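Local coordinates for protein putative modulator of DNA gyrase (Bacteroides thetaiotaomicron, PDB 1VPB) that is a putative modulator of DNA gyrase of the peptidase U62 (PmbA/TldD) family and may act as a metallopeptidase, at residues S277-K282 with N415-W420; E285-D290 with S320-G325. All blocks are in the same frame, centred on the assembly; numbering follows the deposited sequence.

Both contacts lie in the C-terminal PmbA/TldA metallopeptidase region, with centres about 11 Å apart. Contact 1 sets the turns at 277-282 against the start of helix 416-421. Contact 2 holds the next part of the same loop, 285-290, against the turn at the end of strand 319-323. The two touch directly. Ser-289 N probably donates to Trp-420 O, 3.1 Å away. Leu-279 CD2 packs on Ile-287 CD1 at 3.8 Å, and Ile-417 CG2 lies 3.6 Å from Ile-287 O. The long loop before strand 294-296 therefore meets helix 416-421 twice. The group bound at contact 2 is 1,2-ethanediol, probably from the crystallisation liquor.

Contact 1: S277-K282 with N415-W420; sequences SFLLNK and NLITLW
The first turn of helix 416-421 packs Leu-416 and Ile-417 against Phe-278 of two overlapping beta turns in the C-terminal PmbA/TldA region. Phe-278 sits inside the type I turn, Ser-277 to Leu-280. A type II turn, Leu-279 to Lys-282, overlaps it. The contact is apolar, with no hydrogen bond between the two segments.

The Phe-278 ring carries the contact: CZ and CE1 meet Leu-416, and the CD2-CE2 side meets Ile-417. Phe-278 CZ lies 3.6 Å from Leu-416 CD1, and the two side chains cross at about a right angle. Ile-417 comes to the ring edge, near the ring plane, with CG1 3.8 Å from Phe-278 CD2. These two side chains run past each other in opposite directions. The Phe-278 CG stands between its backbone N and carbonyl carbon (chi1 62°), which carries the ring out toward the helix. Ile-417 CD1 also reaches Leu-279 CD2 at 4.2 Å. With an alanine in place of Phe-278, Leu-416 and Ile-417 would probably lose the ring they pack on, and a gap is likely to open between the turn and the helix start.

Met-263 of helix 256-265 touches Phe-278, Leu-416 and Trp-420, so two helices and the 277-282 turns meet in one apolar cluster. The turn is also tied down by Ser-277 OG, which accepts from Leu-279 N in an ST turn and bonds to Ala-266 O. On the helix side, Asn-415 ND2 bonds to Thr-386 O and Asp-388 OD1, which helps fix the capping amide. The amide oxygen caps the helix: Asn-415 OD1 accepts from Ile-417 N at 3.0 Å, with the donor 38° out of the carbonyl plane.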
loop_
_atom_site.group_PDB
_atom_site.type_symbol
_atom_site.label_atom_id
_atom_site.label_comp_id
_atom_site.label_asym_id
_atom_site.label_seq_id
_atom_site.Cartn_x
_atom_site.Cartn_y
_atom_site.Cartn_z
ATOM N N SER A 277 11.252 6.029 -20.847
ATOM C CA SER A 277 11.824 7.204 -20.212
ATOM C C SER A 277 11.924 8.316 -21.181
ATOM O O SER A 277 12.562 8.204 -22.233
ATOM C CB SER A 277 13.202 6.907 -19.622
ATOM O OG SER A 277 13.845 8.155 -19.320
ATOM N N PHE A 278 11.293 9.433 -20.851
ATOM C CA PHE A 278 11.370 10.610 -21.722
ATOM C C PHE A 278 12.732 11.311 -21.694
ATOM O O PHE A 278 12.947 12.302 -22.421
ATOM C CB PHE A 278 10.260 11.608 -21.384
ATOM C CG PHE A 278 10.311 12.180 -19.975
ATOM C CD1 PHE A 278 9.652 11.553 -18.925
ATOM C CD2 PHE A 278 10.982 13.394 -19.701
ATOM C CE1 PHE A 278 9.664 12.082 -17.618
ATOM C CE2 PHE A 278 11.022 13.898 -18.374
ATOM C CZ PHE A 278 10.360 13.264 -17.360
ATOM N N LEU A 279 13.619 10.833 -20.814
ATOM C CA LEU A 279 14.999 11.296 -20.790
ATOM C C LEU A 279 16.000 10.356 -21.475
ATOM O O LEU A 279 17.191 10.597 -21.464
ATOM C CB LEU A 279 15.420 11.574 -19.343
ATOM C CG LEU A 279 14.584 12.719 -18.716
ATOM C CD1 LEU A 279 15.140 13.022 -17.328
ATOM C CD2 LEU A 279 14.641 13.929 -19.554
ATOM N N LEU A 280 15.497 9.331 -22.164
ATOM C CA LEU A 280 16.369 8.438 -22.907
ATOM C C LEU A 280 17.020 9.293 -23.972
ATOM O O LEU A 280 16.356 10.172 -24.555
ATOM C CB LEU A 280 15.529 7.349 -23.564
ATOM C CG LEU A 280 16.268 6.282 -24.363
ATOM C CD1 LEU A 280 17.045 5.350 -23.457
ATOM C CD2 LEU A 280 15.211 5.538 -25.200
ATOM N N ASN A 281 18.307 9.064 -24.212
ATOM C CA ASN A 281 19.069 9.790 -25.248
ATOM C C ASN A 281 19.244 11.291 -24.995
ATOM O O ASN A 281 19.451 12.065 -25.919
ATOM C CB ASN A 281 18.450 9.604 -26.653
ATOM C CG ASN A 281 18.446 8.159 -27.109
ATOM O OD1 ASN A 281 19.307 7.341 -26.713
ATOM N ND2 ASN A 281 17.458 7.820 -27.937
ATOM N N LYS A 282 19.117 11.713 -23.752
ATOM C CA LYS A 282 19.302 13.133 -23.420
ATOM C C LYS A 282 20.577 13.374 -22.611
ATOM O O LYS A 282 20.846 14.517 -22.217
ATOM C CB LYS A 282 18.122 13.620 -22.624
ATOM C CG LYS A 282 16.740 13.471 -23.275
ATOM C CD LYS A 282 16.592 14.119 -24.571
ATOM C CE LYS A 282 15.143 13.945 -25.031
ATOM N NZ LYS A 282 15.073 13.945 -26.502
ATOM N N ASN A 415 4.689 19.738 -20.532
ATOM C CA ASN A 415 5.647 18.674 -20.686
ATOM C C ASN A 415 6.770 18.975 -19.711
ATOM O O ASN A 415 7.158 20.133 -19.541
ATOM C CB ASN A 415 6.184 18.584 -22.123
ATOM C CG ASN A 415 7.203 17.478 -22.282
ATOM O OD1 ASN A 415 8.408 17.652 -22.021
ATOM N ND2 ASN A 415 6.725 16.302 -22.688
ATOM N N LEU A 416 7.235 17.950 -19.027
ATOM C CA LEU A 416 8.180 18.132 -17.918
ATOM C C LEU A 416 9.503 18.751 -18.373
ATOM O O LEU A 416 10.124 19.523 -17.637
ATOM C CB LEU A 416 8.426 16.825 -17.191
ATOM C CG LEU A 416 7.240 16.367 -16.328
ATOM C CD1 LEU A 416 7.472 14.908 -15.914
ATOM C CD2 LEU A 416 7.103 17.260 -15.049
ATOM N N ILE A 417 9.938 18.434 -19.573
ATOM C CA ILE A 417 11.194 19.000 -20.040
ATOM C C ILE A 417 11.105 20.497 -20.232
ATOM O O ILE A 417 11.953 21.226 -19.741
ATOM C CB ILE A 417 11.677 18.282 -21.351
ATOM C CG1 ILE A 417 11.941 16.832 -21.097
ATOM C CG2 ILE A 417 12.946 18.908 -21.894
ATOM C CD1 ILE A 417 12.316 16.097 -22.365
ATOM N N THR A 418 10.078 20.969 -20.943
ATOM C CA THR A 418 9.889 22.417 -21.138
ATOM C C THR A 418 9.542 23.113 -19.826
ATOM O O THR A 418 9.911 24.278 -19.592
ATOM C CB THR A 418 8.905 22.748 -22.291
ATOM O OG1 THR A 418 7.772 21.855 -22.276
ATOM C CG2 THR A 418 9.598 22.492 -23.633
ATOM N N LEU A 419 8.829 22.431 -18.948
ATOM C CA LEU A 419 8.605 22.975 -17.620
ATOM C C LEU A 419 9.939 23.280 -16.924
ATOM O O LEU A 419 10.172 24.417 -16.490
ATOM C CB LEU A 419 7.831 22.009 -16.755
ATOM C CG LEU A 419 7.607 22.539 -15.323
ATOM C CD1 LEU A 419 6.724 23.765 -15.208
ATOM C CD2 LEU A 419 7.078 21.430 -14.468
ATOM N N TRP A 420 10.813 22.298 -16.902
ATOM C CA TRP A 420 12.094 22.447 -16.223
ATOM C C TRP A 420 13.022 23.379 -17.046
ATOM O O TRP A 420 13.978 23.936 -16.508
ATOM C CB TRP A 420 12.694 21.106 -15.883
ATOM C CG TRP A 420 12.052 20.539 -14.654
ATOM C CD1 TRP A 420 11.082 19.581 -14.593
ATOM C CD2 TRP A 420 12.275 20.961 -13.303
ATOM N NE1 TRP A 420 10.713 19.351 -13.287
ATOM C CE2 TRP A 420 11.424 20.185 -12.469
ATOM C CE3 TRP A 420 13.099 21.919 -12.702
ATOM C CZ2 TRP A 420 11.387 20.336 -11.099
ATOM C CZ3 TRP A 420 13.095 22.031 -11.317
ATOM C CH2 TRP A 420 12.233 21.254 -10.538
#

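Contact 2: E285-D290 with S320-G325. With EDO (1,2-ethanediol), chain C.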
loop_
_atom_site.group_PDB
_atom_site.type_symbol
_atom_site.label_atom_id
_atom_site.label_comp_id
_atom_site.label_asym_id
_atom_site.label_seq_id
_atom_site.Cartn_x
_atom_site.Cartn_y
_atom_site.Cartn_z
ATOM N N GLU A 285 23.025 16.481 -22.817
ATOM C CA GLU A 285 22.360 17.506 -23.594
ATOM C C GLU A 285 21.819 18.623 -22.723
ATOM O O GLU A 285 21.528 18.446 -21.530
ATOM C CB GLU A 285 21.194 16.899 -24.387
ATOM C CG GLU A 285 21.565 15.770 -25.351
ATOM C CD GLU A 285 22.438 16.192 -26.525
ATOM O OE1 GLU A 285 22.615 17.393 -26.845
ATOM O OE2 GLU A 285 23.009 15.284 -27.139
ATOM N N LYS A 286 21.655 19.771 -23.353
ATOM C CA LYS A 286 21.244 20.989 -22.669
ATOM C C LYS A 286 19.721 21.040 -22.700
ATOM O O LYS A 286 19.115 21.768 -23.511
ATOM C CB LYS A 286 21.854 22.218 -23.364
ATOM C CG LYS A 286 22.065 23.406 -22.461
ATOM C CD LYS A 286 20.844 23.954 -21.762
ATOM C CE LYS A 286 21.204 25.248 -20.987
ATOM N NZ LYS A 286 20.090 25.876 -20.228
ATOM N N ILE A 287 19.098 20.246 -21.818
ATOM C CA ILE A 287 17.655 20.068 -21.885
ATOM C C ILE A 287 16.846 20.995 -21.002
ATOM O O ILE A 287 15.684 21.192 -21.255
ATOM C CB ILE A 287 17.252 18.605 -21.618
ATOM C CG1 ILE A 287 17.639 18.187 -20.223
ATOM C CG2 ILE A 287 17.900 17.671 -22.612
ATOM C CD1 ILE A 287 17.040 16.816 -19.873
ATOM N N ALA A 288 17.431 21.536 -19.935
ATOM C CA ALA A 288 16.643 22.316 -19.022
ATOM C C ALA A 288 17.297 23.686 -18.731
ATOM O O ALA A 288 18.272 24.073 -19.375
ATOM C CB ALA A 288 16.423 21.518 -17.767
ATOM N N SER A 289 16.722 24.411 -17.779
ATOM C CA SER A 289 17.090 25.794 -17.477
ATOM C C SER A 289 18.515 25.944 -16.976
ATOM O O SER A 289 19.023 25.088 -16.292
ATOM C CB SER A 289 16.163 26.354 -16.416
ATOM O OG SER A 289 16.526 27.681 -16.047
ATOM N N ASP A 290 19.131 27.098 -17.287
ATOM C CA ASP A 290 20.383 27.459 -16.614
ATOM C C ASP A 290 20.279 27.436 -15.109
ATOM O O ASP A 290 21.283 27.241 -14.430
ATOM C CB ASP A 290 20.784 28.894 -16.939
ATOM C CG ASP A 290 21.266 29.077 -18.313
ATOM O OD1 ASP A 290 21.409 28.105 -19.083
ATOM O OD2 ASP A 290 21.604 30.226 -18.697
ATOM N N SER A 320 27.124 15.221 -10.385
ATOM C CA SER A 320 26.323 16.213 -11.043
ATOM C C SER A 320 25.179 15.474 -11.757
ATOM O O SER A 320 25.418 14.645 -12.618
ATOM C CB SER A 320 27.149 16.931 -12.101
ATOM O OG SER A 320 26.319 17.819 -12.797
ATOM N N ILE A 321 23.953 15.819 -11.403
ATOM C CA ILE A 321 22.785 15.328 -12.147
ATOM C C ILE A 321 22.445 16.315 -13.243
ATOM O O ILE A 321 22.460 15.936 -14.434
ATOM C CB ILE A 321 21.597 15.080 -11.227
ATOM C CG1 ILE A 321 21.961 13.956 -10.253
ATOM C CG2 ILE A 321 20.350 14.706 -12.067
ATOM C CD1 ILE A 321 21.023 13.790 -9.124
ATOM N N PHE A 322 22.206 17.574 -12.856
ATOM C CA PHE A 322 22.105 18.669 -13.823
ATOM C C PHE A 322 23.118 19.750 -13.448
ATOM O O PHE A 322 23.215 20.124 -12.262
ATOM C CB PHE A 322 20.722 19.305 -13.769
ATOM C CG PHE A 322 19.643 18.468 -14.361
ATOM C CD1 PHE A 322 19.416 18.504 -15.719
ATOM C CD2 PHE A 322 18.820 17.696 -13.552
ATOM C CE1 PHE A 322 18.399 17.755 -16.284
ATOM C CE2 PHE A 322 17.834 16.899 -14.113
ATOM C CZ PHE A 322 17.627 16.944 -15.487
ATOM N N ASP A 323 23.817 20.243 -14.466
ATOM C CA ASP A 323 24.713 21.396 -14.333
ATOM C C ASP A 323 24.204 22.481 -15.276
ATOM O O ASP A 323 24.358 22.386 -16.497
ATOM C CB ASP A 323 26.118 20.924 -14.663
ATOM C CG ASP A 323 27.152 22.018 -14.565
ATOM O OD1 ASP A 323 26.859 23.127 -14.084
ATOM O OD2 ASP A 323 28.300 21.823 -14.979
ATOM N N LYS A 324 23.527 23.462 -14.691
ATOM C CA LYS A 324 22.957 24.560 -15.421
ATOM C C LYS A 324 22.167 24.031 -16.615
ATOM O O LYS A 324 22.313 24.493 -17.744
ATOM C CB LYS A 324 24.073 25.535 -15.874
ATOM C CG LYS A 324 24.699 26.310 -14.689
ATOM C CD LYS A 324 25.806 27.262 -15.161
ATOM C CE LYS A 324 26.682 27.704 -13.999
ATOM N NZ LYS A 324 25.915 28.354 -12.894
ATOM N N GLY A 325 21.339 23.021 -16.350
ATOM C CA GLY A 325 20.395 22.507 -17.331
ATOM C C GLY A 325 20.872 21.356 -18.185
ATOM O O GLY A 325 20.096 20.777 -18.939
HETATM C C1 EDO C . 22.103 30.564 -22.221
HETATM O O1 EDO C . 21.385 31.023 -21.086
HETATM C C2 EDO C . 22.087 29.036 -22.395
HETATM O O2 EDO C . 22.864 28.383 -21.365
#
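Gly-325 O takes two backbone N-H groups from the facing loop, a good bond from Ala-288 N (2.9 Å, 161°) and a weak one from Ile-287 N (3.1 Å). The stronger bond lies in the carbonyl plane, on a lone pair. Lys-286 is the centre of an inverse gamma turn that ends at Ile-287, whose N also bonds weakly to Glu-285 O. Two CA-H...O contacts also cross the interface: Gly-325 CA to Ala-288 O, and Lys-324 CA to Asp-290 O at 3.3 Å. Gly-325 has positive phi (92°), and a side chain there would run into Ala-288 O and Ser-289 O.

Lys-286 folds back over its own loop. Its chain bends at chi2 (-58°), which brings NZ to Ala-288 O at 2.7 Å, in the carbonyl plane. The same NZ makes a salt bridge to Asp-290 OD1 at 2.8 Å, on the anti side and somewhat out of the carboxylate plane. Lys-286 CE lies 3.5 Å from Lys-324 O. In the crystal the carboxylate is held by this ammonium and by 1,2-ethanediol, probably from the crystallisation liquor, with O2 donating to OD1 and O1 to OD2. On the apolar side, Ile-287 CD1 meets the edge of the Phe-322 ring, in its plane, at 4.0 Å from CE1.

Phe-322 and Ile-321 both face Leu-294 in a classic beta bulge, which joins this turn to strand 294-296. Lys-324 N bonds to Thr-293 OG1, and Phe-322 packs on Leu-327 of strand 326-327. Ser-289 OG bonds to Leu-423 O, linking the loop to strand 423-426 just after helix 416-421.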